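Major capsid protein (Paramecium bursaria Chlorella virus 1, PDB 5TIQ) self-assembles as trimers into the large icosahedral, glycosylated capsid of this chlorella virus, with pseudo T=169 symmetry. Local coordinates at residues T57-N62 / L162-L167. Residues are numbered along the deposited sequence; the frame is centred on the assembly and turned at random.
Sequences TQISRN and LPLIAL
Leu164 supplies most of what the 162-167 segment offers to Ile59, Ser60 and Arg61, and its CA comes within 6.7 Å of that of Arg61. Just before it, the short, weakly bonded strand 162-163 pairs antiparallel with 65-76 and leads into the 3-10 segment that Leu164 begins; strand 54-58 belongs to another sheet, bonded to 172-178. Both sheets are part of the N-terminal jelly roll of this double jelly-roll capsid protein, and the Leu164 side chain bridges the two. Its CD1 meets Ile59 CG2 at 4.0 Å, the two side chains crossing at about a right angle, and lies 3.6 Å from Ser60 O, which is itself bound by Tyr207. CD2 of Leu164 sits over one face of the Arg61 guanidinium, and Val172 and Tyr207 also touch this leucine. The Leu164 carbonyl oxygen takes the polar part: Arg61 NH1 donates to Leu164 O at 2.5 Å, with an N-H...O angle of 155°. The acceptor lies in the guanidinium plane, whereas NH1 stands 50° above the carbonyl plane. Arg61 gets there with CG anti to its carbonyl carbon (chi1 -56°) and its chain extended from CG to NE. Farther along, Leu167 CB lies at the guanidinium edge, 3.7 Å from Arg61 NH2. The cationic guanidinium probably polarises the Leu164 carbonyl, which also accepts from Leu167 N on its opposite face, so one charge-assisted hydrogen bond to a neutral backbone oxygen, beside the apolar Leu164-Ile59 contact, ties the 3-10 segment to the loop that follows strand 54-58.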
ATOM      1  N   THR A  57      12.998  15.054 -29.041  1.00 34.06           N
ATOM      2  CA  THR A  57      12.447  16.269 -28.457  1.00 37.08           C
ATOM      3  C   THR A  57      13.553  17.012 -27.726  1.00 38.65           C
ATOM      4  O   THR A  57      14.267  16.418 -26.913  1.00 40.85           O
ATOM      5  CB  THR A  57      11.300  15.952 -27.489  1.00 40.16           C
ATOM      6  OG1 THR A  57      10.135  15.567 -28.229  1.00 55.77           O
ATOM      7  CG2 THR A  57      10.978  17.157 -26.626  1.00 30.18           C
ATOM      8  N   GLN A  58      13.698  18.300 -28.022  1.00 34.10           N
ATOM      9  CA  GLN A  58      14.580  19.180 -27.266  1.00 35.43           C
ATOM     10  C   GLN A  58      13.735  19.979 -26.282  1.00 33.17           C
ATOM     11  O   GLN A  58      12.870  20.761 -26.694  1.00 39.64           O
ATOM     12  CB  GLN A  58      15.354  20.110 -28.200  1.00 36.61           C
ATOM     13  CG  GLN A  58      16.304  21.057 -27.490  1.00 36.45           C
ATOM     14  CD  GLN A  58      17.065  21.935 -28.458  1.00 47.08           C
ATOM     15  OE1 GLN A  58      17.169  23.146 -28.269  1.00 51.17           O
ATOM     16  NE2 GLN A  58      17.605  21.325 -29.508  1.00 51.94           N
ATOM     17  N   ILE A  59      13.989  19.781 -24.986  1.00 31.79           N
ATOM     18  CA  ILE A  59      13.167  20.396 -23.948  1.00 32.79           C
ATOM     19  C   ILE A  59      13.257  21.911 -24.061  1.00 32.45           C
ATOM     20  O   ILE A  59      14.352  22.488 -24.040  1.00 33.78           O
ATOM     21  CB  ILE A  59      13.598  19.917 -22.557  1.00 30.00           C
ATOM     22  CG1 ILE A  59      13.656  18.389 -22.497  1.00 31.11           C
ATOM     23  CG2 ILE A  59      12.653  20.451 -21.494  1.00 26.75           C
ATOM     24  CD1 ILE A  59      12.329  17.714 -22.721  1.00 36.26           C
ATOM     25  N   SER A  60      12.105  22.562 -24.190  1.00 28.62           N
ATOM     26  CA  SER A  60      12.074  24.016 -24.232  1.00 30.67           C
ATOM     27  C   SER A  60      12.367  24.592 -22.848  1.00 31.78           C
ATOM     28  O   SER A  60      12.141  23.955 -21.816  1.00 31.50           O
ATOM     29  CB  SER A  60      10.716  24.508 -24.736  1.00 29.46           C
ATOM     30  OG  SER A  60       9.669  24.048 -23.897  1.00 36.08           O
ATOM     31  N   ARG A  61      12.866  25.823 -22.836  1.00 36.40           N
ATOM     32  CA  ARG A  61      13.342  26.454 -21.605  1.00 43.25           C
ATOM     33  C   ARG A  61      12.310  27.443 -21.067  1.00 41.59           C
ATOM     34  O   ARG A  61      12.536  28.649 -20.978  1.00 47.67           O
ATOM     35  CB  ARG A  61      14.688  27.126 -21.851  1.00 49.05           C
ATOM     36  CG  ARG A  61      15.728  26.170 -22.399  1.00 51.76           C
ATOM     37  CD  ARG A  61      17.102  26.798 -22.459  1.00 59.81           C
ATOM     38  NE  ARG A  61      18.135  25.776 -22.334  1.00 63.81           N
ATOM     39  CZ  ARG A  61      18.652  25.383 -21.175  1.00 60.22           C
ATOM     40  NH1 ARG A  61      18.238  25.935 -20.042  1.00 57.67           N
ATOM     41  NH2 ARG A  61      19.583  24.442 -21.150  1.00 61.81           N
ATOM     42  N   ASN A  62      11.150  26.898 -20.702  1.00 36.04           N
ATOM     43  CA  ASN A  62      10.074  27.720 -20.163  1.00 34.04           C
ATOM     44  C   ASN A  62      10.262  27.996 -18.678  1.00 39.43           C
ATOM     45  O   ASN A  62      10.009  29.114 -18.214  1.00 47.66           O
ATOM     46  CB  ASN A  62       8.732  27.041 -20.409  1.00 29.77           C
ATOM     47  CG  ASN A  62       8.521  26.692 -21.861  1.00 36.58           C
ATOM     48  OD1 ASN A  62       8.977  25.649 -22.330  1.00 43.87           O
ATOM     49  ND2 ASN A  62       7.833  27.561 -22.587  1.00 35.86           N
ATOM     50  N   LEU A 162      15.936  18.557 -12.525  1.00 28.79           N
ATOM     51  CA  LEU A 162      16.996  18.988 -13.429  1.00 30.79           C
ATOM     52  C   LEU A 162      16.943  20.500 -13.606  1.00 31.48           C
ATOM     53  O   LEU A 162      15.910  21.027 -14.041  1.00 33.28           O
ATOM     54  CB  LEU A 162      16.854  18.287 -14.776  1.00 31.66           C
ATOM     55  CG  LEU A 162      18.035  18.445 -15.728  1.00 31.76           C
ATOM     56  CD1 LEU A 162      19.264  17.777 -15.130  1.00 24.86           C
ATOM     57  CD2 LEU A 162      17.709  17.872 -17.096  1.00 34.43           C
ATOM     58  N   PRO A 163      18.004  21.234 -13.273  1.00 32.02           N
ATOM     59  CA  PRO A 163      17.949  22.697 -13.382  1.00 25.30           C
ATOM     60  C   PRO A 163      18.286  23.216 -14.772  1.00 28.15           C
ATOM     61  O   PRO A 163      19.456  23.463 -15.081  1.00 28.09           O
ATOM     62  CB  PRO A 163      18.981  23.156 -12.346  1.00 27.15           C
ATOM     63  CG  PRO A 163      19.983  22.045 -12.313  1.00 28.38           C
ATOM     64  CD  PRO A 163      19.233  20.769 -12.603  1.00 29.97           C
ATOM     65  N   LEU A 164      17.264  23.403 -15.614  1.00 31.94           N
ATOM     66  CA  LEU A 164      17.491  24.008 -16.922  1.00 33.15           C
ATOM     67  C   LEU A 164      18.129  25.384 -16.803  1.00 33.07           C
ATOM     68  O   LEU A 164      18.956  25.760 -17.642  1.00 36.48           O
ATOM     69  CB  LEU A 164      16.175  24.115 -17.691  1.00 26.79           C
ATOM     70  CG  LEU A 164      15.560  22.819 -18.211  1.00 30.39           C
ATOM     71  CD1 LEU A 164      14.389  23.132 -19.126  1.00 29.12           C
ATOM     72  CD2 LEU A 164      16.607  21.999 -18.942  1.00 31.40           C
ATOM     73  N   ILE A 165      17.772  26.139 -15.761  1.00 29.20           N
ATOM     74  CA  ILE A 165      18.316  27.477 -15.567  1.00 27.77           C
ATOM     75  C   ILE A 165      19.825  27.448 -15.358  1.00 28.95           C
ATOM     76  O   ILE A 165      20.502  28.447 -15.613  1.00 28.94           O
ATOM     77  CB  ILE A 165      17.597  28.164 -14.386  1.00 29.83           C
ATOM     78  CG1 ILE A 165      17.994  29.639 -14.298  1.00 33.10           C
ATOM     79  CG2 ILE A 165      17.900  27.440 -13.087  1.00 26.93           C
ATOM     80  CD1 ILE A 165      17.441  30.347 -13.088  1.00 33.37           C
ATOM     81  N   ALA A 166      20.372  26.322 -14.903  1.00 35.14           N
ATOM     82  CA  ALA A 166      21.808  26.166 -14.716  1.00 27.94           C
ATOM     83  C   ALA A 166      22.476  25.445 -15.880  1.00 30.25           C
ATOM     84  O   ALA A 166      23.675  25.159 -15.813  1.00 32.66           O
ATOM     85  CB  ALA A 166      22.093  25.424 -13.410  1.00 27.38           C
ATOM     86  N   LEU A 167      21.729  25.148 -16.943  1.00 30.13           N
ATOM     87  CA  LEU A 167      22.280  24.474 -18.113  1.00 28.67           C
ATOM     88  C   LEU A 167      22.155  25.361 -19.346  1.00 30.54           C
ATOM     89  O   LEU A 167      21.707  24.908 -20.404  1.00 30.01           O
ATOM     90  CB  LEU A 167      21.571  23.137 -18.340  1.00 28.09           C
ATOM     91  CG  LEU A 167      21.802  22.080 -17.260  1.00 27.43           C
ATOM     92  CD1 LEU A 167      20.851  20.907 -17.435  1.00 26.88           C
ATOM     93  CD2 LEU A 167      23.248  21.614 -17.286  1.00 27.80           C
TER